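Local atomic coordinates of putative uncharacterized protein (PDB entry 3CNL), a protein that binds GTP as a circularly permuted GTPase and probably hydrolyses it during a late step of 50S ribosomal subunit assembly. Residues V22-E27 and A100-V105; T49-N54 and Q74-I79; L164-L169 and E186-I191. All blocks are in the same frame, centred on the assembly; numbering follows the deposited sequence.

Contact 1 of 3, residues V22-E27 and A100-V105; sequences VNTVVE and ARVLIV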
# COMPACT_ATOMS: atom_id res chain seq x y z
N VAL A 22 13.10 18.37 -2.65
CA VAL A 22 11.89 18.60 -1.86
C VAL A 22 12.16 18.89 -0.41
O VAL A 22 13.25 18.64 0.08
CB VAL A 22 10.90 17.40 -1.95
CG1 VAL A 22 10.57 17.10 -3.41
CG2 VAL A 22 11.47 16.15 -1.25
N ASN A 23 11.15 19.42 0.27
CA ASN A 23 11.23 19.69 1.69
C ASN A 23 10.12 18.98 2.47
O ASN A 23 10.09 19.03 3.69
CB ASN A 23 11.22 21.22 1.96
CG ASN A 23 9.93 21.92 1.50
OD1 ASN A 23 8.85 21.31 1.44
ND2 ASN A 23 10.04 23.21 1.19
N THR A 24 9.22 18.32 1.73
CA THR A 24 8.08 17.60 2.27
C THR A 24 7.91 16.25 1.55
O THR A 24 8.14 16.16 0.34
CB THR A 24 6.79 18.47 2.13
OG1 THR A 24 7.02 19.75 2.74
CG2 THR A 24 5.54 17.81 2.76
N VAL A 25 7.49 15.24 2.31
CA VAL A 25 7.28 13.86 1.84
C VAL A 25 5.91 13.36 2.31
O VAL A 25 5.62 13.38 3.52
CB VAL A 25 8.36 12.90 2.45
CG1 VAL A 25 8.04 11.43 2.14
CG2 VAL A 25 9.74 13.23 1.91
N VAL A 26 5.09 12.92 1.35
CA VAL A 26 3.85 12.20 1.63
C VAL A 26 4.12 10.70 1.40
O VAL A 26 4.34 10.25 0.26
CB VAL A 26 2.68 12.70 0.75
CG1 VAL A 26 1.40 11.88 1.02
CG2 VAL A 26 2.42 14.20 1.00
N GLU A 27 4.16 9.97 2.50
CA GLU A 27 4.37 8.53 2.47
C GLU A 27 3.02 7.84 2.31
O GLU A 27 2.17 7.84 3.21
CB GLU A 27 5.11 8.11 3.74
CG GLU A 27 5.57 6.68 3.78
CD GLU A 27 6.12 6.32 5.16
OE1 GLU A 27 6.90 5.37 5.25
OE2 GLU A 27 5.76 6.98 6.16
N ALA A 100 5.89 24.54 0.81
CA ALA A 100 6.03 23.10 0.58
C ALA A 100 6.41 22.78 -0.85
O ALA A 100 5.90 23.37 -1.81
CB ALA A 100 4.74 22.34 0.97
N ARG A 101 7.36 21.85 -0.98
CA ARG A 101 7.69 21.22 -2.24
C ARG A 101 7.66 19.74 -1.92
O ARG A 101 8.42 19.26 -1.09
CB ARG A 101 9.07 21.64 -2.71
CG ARG A 101 9.22 23.13 -2.83
CD ARG A 101 10.69 23.52 -2.78
NE ARG A 101 11.23 23.62 -4.13
CZ ARG A 101 10.96 24.62 -4.97
NH1 ARG A 101 10.13 25.63 -4.61
NH2 ARG A 101 11.50 24.60 -6.17
N VAL A 102 6.74 19.02 -2.55
CA VAL A 102 6.33 17.72 -2.05
C VAL A 102 6.76 16.57 -2.98
O VAL A 102 6.61 16.65 -4.19
CB VAL A 102 4.79 17.70 -1.80
CG1 VAL A 102 4.32 16.37 -1.24
CG2 VAL A 102 4.36 18.86 -0.87
N LEU A 103 7.30 15.51 -2.38
CA LEU A 103 7.46 14.22 -3.06
C LEU A 103 6.44 13.23 -2.49
O LEU A 103 6.32 13.05 -1.27
CB LEU A 103 8.88 13.65 -2.89
CG LEU A 103 9.15 12.22 -3.39
CD1 LEU A 103 9.16 12.10 -4.91
CD2 LEU A 103 10.45 11.63 -2.82
N ILE A 104 5.69 12.62 -3.39
CA ILE A 104 4.85 11.48 -3.05
C ILE A 104 5.71 10.21 -3.15
O ILE A 104 6.30 9.96 -4.20
CB ILE A 104 3.66 11.37 -4.05
CG1 ILE A 104 2.83 12.66 -4.07
CG2 ILE A 104 2.75 10.14 -3.74
CD1 ILE A 104 2.35 13.15 -2.71
N VAL A 105 5.77 9.41 -2.09
CA VAL A 105 6.58 8.19 -2.10
C VAL A 105 5.88 6.97 -1.46
O VAL A 105 4.98 7.13 -0.62
CB VAL A 105 7.95 8.42 -1.40
CG1 VAL A 105 7.78 8.47 0.11
CG2 VAL A 105 8.91 7.31 -1.76
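Val26 and Ile104 lie side by side and point the same way, CD1 of Ile104 closing to 3.5 Å on CB of Val26. The Ile104 chain reaches across because CG1 stands anti to the carbonyl carbon (chi1 -57°) and the next torsion bends CD1 toward the neighbouring strand. CG2 of Val26 meets CG1 of Val102 obliquely at 3.7 Å, and the other methyl of Val102 leans on CB and CG2 of Thr24; Val102 thus splits its two methyls between Val26 and Thr24. The other face carries Val25 and Val105, whose CG1 methyls meet at 3.6 Å with the two side chains crossing at a slant; before the strand begins, Val22 straddles CB of Leu103 with both methyls. Between the faces the strands 24-27 and 101-105 run parallel, bonded from Leu103 N to Thr24 O, Val26 N to Leu103 O and Val105 N to Val26 O. At the entrance the pattern changes. Arg101 O accepts from the backbone N of Asn23 and of Thr24, while the Asn23 side-chain amide turns back so that OD1 takes Arg101 N at 2.9 Å, with a nearly straight N-H but from above the carbonyl plane. Thr24 OG1 donates to the same OD1 at 2.7 Å from the opposite face of that plane. The Asn23 amide and the Arg101 guanidinium stand 72° apart, the arginine tail leading off to a cation-pi contact with Trp139. Strand 101-106 precedes the P-loop of the G domain, and Ile104 packs close to Lys112 of the GTP site. The chemistry is therefore divided: mostly aliphatic packing lines both faces of the ladder, while two bonds to OD1, and a third from ND2 to Leu99 O, fix the rotation of the Asn23 amide at its entrance.

Contact 2 of 3, residues T49-N54 and Q74-I79; sequences TIILLN and QGKRVI
Ile51 and Val78 pair in parallel where strand 78-80 joins the sheet edge, the closing step of a beta-alpha-beta crossover through helix 61-73. Three backbone bonds hold the register: Ile51 N to Arg77 O at 2.8 Å, Ile79 N to Ile51 O, and Leu53 N to Ile79 O. Ahead of them, a water donates to both Thr49 O and Arg77 O, joining the chains where they splay apart. At its far end strand 48-54 delivers Asn54 to the GTP site.

Apolar contacts divide between the faces. CG2 of Val78 touches CG2 of Ile51 and CG and CD1 of Leu53; Phe71 of helix 61-73 packs on Ile51 and Val78, and Trp67 on Leu53. On the other face, CD1 of Ile79 meets CG of Leu52 at 3.9 Å, and Leu90 and Leu94 of helix 87-94 cover the isoleucine.

The extended, charged chain of Arg77 crosses Ile50 obliquely, with CG anti to the backbone N (chi1 -177°). Its NH1 forms a salt bridge with Glu48 and its NH2 bonds Leu94 O. A methionine here would probably still touch Ile50 but leave Glu48 without this salt-bridge partner and Leu94 O without this donor. Against the arginine, Ile50 CD1 sits 3.3 Å from the guanidinium plane, offset toward the rim and 3.5 Å from NH2.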
# COMPACT_ATOMS: atom_id res chain seq x y z
N THR A 49 7.39 15.04 7.00
CA THR A 49 6.79 13.79 6.53
C THR A 49 5.34 13.66 7.00
O THR A 49 5.04 13.87 8.17
CB THR A 49 7.60 12.56 6.99
OG1 THR A 49 8.94 12.65 6.47
CG2 THR A 49 6.96 11.24 6.54
N ILE A 50 4.46 13.34 6.05
CA ILE A 50 3.06 13.02 6.34
C ILE A 50 2.83 11.53 6.04
O ILE A 50 3.12 11.07 4.93
CB ILE A 50 2.12 13.87 5.46
CG1 ILE A 50 2.48 15.37 5.59
CG2 ILE A 50 0.64 13.61 5.80
CD1 ILE A 50 1.67 16.26 4.68
N ILE A 51 2.35 10.78 7.02
CA ILE A 51 1.96 9.38 6.79
C ILE A 51 0.52 9.36 6.32
O ILE A 51 -0.37 9.80 7.04
CB ILE A 51 2.13 8.51 8.04
CG1 ILE A 51 3.61 8.44 8.44
CG2 ILE A 51 1.50 7.08 7.82
CD1 ILE A 51 3.88 7.91 9.85
N LEU A 52 0.30 8.90 5.10
CA LEU A 52 -1.02 8.83 4.54
C LEU A 52 -1.47 7.36 4.52
O LEU A 52 -0.82 6.51 3.92
CB LEU A 52 -1.01 9.44 3.13
CG LEU A 52 -2.28 9.65 2.31
CD1 LEU A 52 -1.99 10.61 1.17
CD2 LEU A 52 -2.77 8.35 1.73
N LEU A 53 -2.57 7.07 5.22
CA LEU A 53 -3.07 5.70 5.27
C LEU A 53 -4.13 5.58 4.21
O LEU A 53 -5.27 6.00 4.42
CB LEU A 53 -3.63 5.37 6.66
CG LEU A 53 -2.61 5.45 7.79
CD1 LEU A 53 -3.26 5.01 9.09
CD2 LEU A 53 -1.31 4.63 7.50
N ASN A 54 -3.76 5.02 3.05
CA ASN A 54 -4.63 5.05 1.89
C ASN A 54 -5.57 3.83 1.84
O ASN A 54 -5.37 2.88 2.58
CB ASN A 54 -3.77 5.11 0.63
CG ASN A 54 -4.50 5.64 -0.54
OD1 ASN A 54 -5.44 6.39 -0.39
ND2 ASN A 54 -4.07 5.27 -1.74
N GLN A 74 2.80 8.27 18.63
CA GLN A 74 4.23 8.37 18.32
C GLN A 74 4.66 9.80 17.96
O GLN A 74 5.83 10.05 17.66
CB GLN A 74 4.61 7.43 17.17
CG GLN A 74 4.40 5.95 17.44
CD GLN A 74 5.31 5.09 16.60
OE1 GLN A 74 6.09 4.30 17.14
NE2 GLN A 74 5.24 5.24 15.27
N GLY A 75 3.71 10.73 17.97
CA GLY A 75 3.96 12.13 17.61
C GLY A 75 4.06 12.30 16.10
O GLY A 75 4.77 13.18 15.60
N LYS A 76 3.34 11.45 15.36
CA LYS A 76 3.49 11.47 13.91
C LYS A 76 2.37 12.18 13.18
O LYS A 76 1.23 12.20 13.66
CB LYS A 76 3.79 10.07 13.37
CG LYS A 76 5.26 9.77 13.57
CD LYS A 76 5.67 8.34 13.38
CE LYS A 76 7.18 8.26 13.52
NZ LYS A 76 7.67 6.93 13.12
N ARG A 77 2.70 12.83 12.07
CA ARG A 77 1.69 13.47 11.24
C ARG A 77 1.06 12.38 10.36
O ARG A 77 1.73 11.77 9.53
CB ARG A 77 2.33 14.59 10.42
CG ARG A 77 1.38 15.39 9.54
CD ARG A 77 1.99 16.75 9.17
NE ARG A 77 1.20 17.46 8.14
CZ ARG A 77 1.63 18.54 7.50
NH1 ARG A 77 2.84 19.04 7.77
NH2 ARG A 77 0.88 19.13 6.57
N VAL A 78 -0.22 12.12 10.57
CA VAL A 78 -0.91 11.01 9.93
C VAL A 78 -2.30 11.43 9.50
O VAL A 78 -3.03 12.08 10.26
CB VAL A 78 -0.98 9.75 10.85
CG1 VAL A 78 -1.71 10.01 12.19
CG2 VAL A 78 -1.60 8.55 10.13
N ILE A 79 -2.65 11.07 8.26
CA ILE A 79 -3.99 11.26 7.73
C ILE A 79 -4.47 9.95 7.14
O ILE A 79 -3.68 9.05 6.92
CB ILE A 79 -4.04 12.37 6.66
CG1 ILE A 79 -3.28 11.95 5.40
CG2 ILE A 79 -3.54 13.71 7.25
CD1 ILE A 79 -3.55 12.80 4.18
O HOH W 1 4.96 11.86 10.17

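Contact 3 of 3, residues L164-L169 and E186-I191; sequences LAAKLL and ERAFEI
Ala166 and Ala188 face each other where helices 162-170 and 182-196 cross, their CA atoms only 4.5 Å apart. The short helical segments cross at -64° with an axis separation of 8.3 Å, a close approach made possible by a methyl group on each side.

Between the two segments the contact is van der Waals packing. CB of Ala166 rests against the backbone of the second helix, 3.5 Å from Ala188 N, and settles among CB of Arg187, CB of Ala188 and CD1 of Ile191. In return CB of Ala188 rests over Ala166 O and CB, while CD2 of Leu169 comes in at 3.9 Å from one turn further along. Ile191 and Lys167 cross at about a right angle: CD1 of the isoleucine touches CG and CE, in the aliphatic part of the extended lysine chain.

Ionic interactions border the packing. Within helix 182-196, Arg187 bends at chi2 and chi3, which brings NH1 to 2.7 Å from Glu190 OE2; the carboxylate oxygen lies in the guanidinium plane, whereas the donor stands above the carboxylate plane. CG1 of Ile191 lies over one face of the same guanidinium, offset toward the rim, 3.3 Å from its plane. Spanning the helices, NH2 of Arg187 and NZ of Lys167, 4.9 Å apart, both form salt bridges to Asp163, which probably offsets their like charges.

This crossing belongs to the helical part of the chain that follows strand 147-154, with Phe232 of helix 224-236 covering Leu169 and Ala188, while the Phe189 ring instead meets Phe205 and Phe206 of helix 202-212.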
# COMPACT_ATOMS: atom_id res chain seq x y z
N LEU A 164 6.48 -10.34 6.37
CA LEU A 164 6.53 -9.12 5.54
C LEU A 164 6.18 -9.40 4.07
O LEU A 164 5.38 -8.68 3.47
CB LEU A 164 7.89 -8.41 5.68
CG LEU A 164 8.08 -7.16 4.81
CD1 LEU A 164 7.10 -6.06 5.18
CD2 LEU A 164 9.55 -6.66 4.83
N ALA A 165 6.74 -10.46 3.51
CA ALA A 165 6.39 -10.86 2.14
C ALA A 165 4.90 -11.17 2.01
O ALA A 165 4.25 -10.75 1.05
CB ALA A 165 7.25 -12.06 1.70
N ALA A 166 4.35 -11.91 2.98
CA ALA A 166 2.95 -12.31 2.96
C ALA A 166 2.04 -11.07 2.96
O ALA A 166 1.11 -10.99 2.17
CB ALA A 166 2.66 -13.18 4.16
N LYS A 167 2.36 -10.09 3.81
CA LYS A 167 1.57 -8.85 3.92
C LYS A 167 1.66 -7.96 2.68
O LYS A 167 0.65 -7.40 2.20
CB LYS A 167 1.98 -8.10 5.20
CG LYS A 167 1.34 -8.69 6.45
CD LYS A 167 2.12 -8.34 7.70
CE LYS A 167 1.33 -8.81 8.93
NZ LYS A 167 2.14 -8.66 10.18
N LEU A 168 2.87 -7.83 2.14
CA LEU A 168 3.05 -7.15 0.85
C LEU A 168 2.35 -7.86 -0.31
O LEU A 168 1.89 -7.21 -1.25
CB LEU A 168 4.53 -6.95 0.53
CG LEU A 168 5.33 -6.01 1.44
CD1 LEU A 168 6.80 -6.09 1.08
CD2 LEU A 168 4.81 -4.57 1.26
N LEU A 169 2.28 -9.19 -0.27
CA LEU A 169 1.45 -9.92 -1.23
C LEU A 169 -0.03 -9.55 -1.12
O LEU A 169 -0.73 -9.36 -2.13
CB LEU A 169 1.63 -11.44 -1.03
CG LEU A 169 0.78 -12.39 -1.87
CD1 LEU A 169 1.14 -12.23 -3.33
CD2 LEU A 169 1.04 -13.84 -1.42
N GLU A 186 1.09 -19.65 2.23
CA GLU A 186 0.39 -20.15 3.42
C GLU A 186 0.23 -19.09 4.52
O GLU A 186 -0.87 -18.95 5.09
CB GLU A 186 1.08 -21.41 3.94
CG GLU A 186 0.99 -22.55 2.93
CD GLU A 186 1.80 -23.77 3.30
OE1 GLU A 186 1.46 -24.85 2.79
OE2 GLU A 186 2.80 -23.67 4.05
N ARG A 187 1.30 -18.34 4.81
CA ARG A 187 1.28 -17.23 5.78
C ARG A 187 0.23 -16.18 5.39
O ARG A 187 -0.56 -15.74 6.22
CB ARG A 187 2.64 -16.52 5.77
CG ARG A 187 3.20 -16.05 7.11
CD ARG A 187 2.53 -14.93 7.85
NE ARG A 187 1.71 -15.46 8.93
CZ ARG A 187 1.20 -14.78 9.96
NH1 ARG A 187 0.43 -15.42 10.82
NH2 ARG A 187 1.42 -13.48 10.13
N ALA A 188 0.27 -15.76 4.14
CA ALA A 188 -0.70 -14.79 3.62
C ALA A 188 -2.13 -15.30 3.77
O ALA A 188 -3.01 -14.54 4.17
CB ALA A 188 -0.41 -14.48 2.16
N PHE A 189 -2.36 -16.56 3.42
CA PHE A 189 -3.70 -17.13 3.60
C PHE A 189 -4.09 -17.16 5.09
O PHE A 189 -5.20 -16.78 5.45
CB PHE A 189 -3.82 -18.54 2.96
CG PHE A 189 -5.18 -19.15 3.12
CD1 PHE A 189 -6.27 -18.61 2.44
CD2 PHE A 189 -5.39 -20.23 3.97
CE1 PHE A 189 -7.56 -19.16 2.61
CE2 PHE A 189 -6.66 -20.77 4.14
CZ PHE A 189 -7.74 -20.24 3.46
N GLU A 190 -3.16 -17.56 5.95
CA GLU A 190 -3.40 -17.56 7.41
C GLU A 190 -3.84 -16.18 7.91
O GLU A 190 -4.81 -16.04 8.66
CB GLU A 190 -2.13 -18.03 8.14
CG GLU A 190 -2.24 -18.10 9.65
CD GLU A 190 -0.99 -18.70 10.27
OE1 GLU A 190 -1.08 -19.83 10.80
OE2 GLU A 190 0.09 -18.07 10.21
N ILE A 191 -3.12 -15.15 7.49
CA ILE A 191 -3.45 -13.76 7.86
C ILE A 191 -4.83 -13.40 7.35
O ILE A 191 -5.65 -12.87 8.11
CB ILE A 191 -2.39 -12.75 7.34
CG1 ILE A 191 -1.03 -13.01 7.98
CG2 ILE A 191 -2.84 -11.28 7.61
CD1 ILE A 191 0.11 -12.37 7.21

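Overall arrangement
Contacts 1 and 2 belong to one sheet, their centres about 12 Å apart: strands 24-30 and 48-54 are neighbours in it, bonded by Val25 O to Ile50 N and Glu27 O to Leu52 N, so the pairings form a continuous parallel run from 78-80 to 101-106. Along the chain contact 2 forms between the two halves of contact 1. The strand carrying Asn54 thus comes before the P-loop strand, as expected of a circularly permuted GTPase. Contact 3 follows both in sequence and lies in the helices, its centre about 30 Å from that of contact 1 and about 24 Å from that of contact 2, touching neither. The helix crossing of contact 3 thus lies apart from the nucleotide-binding sheet.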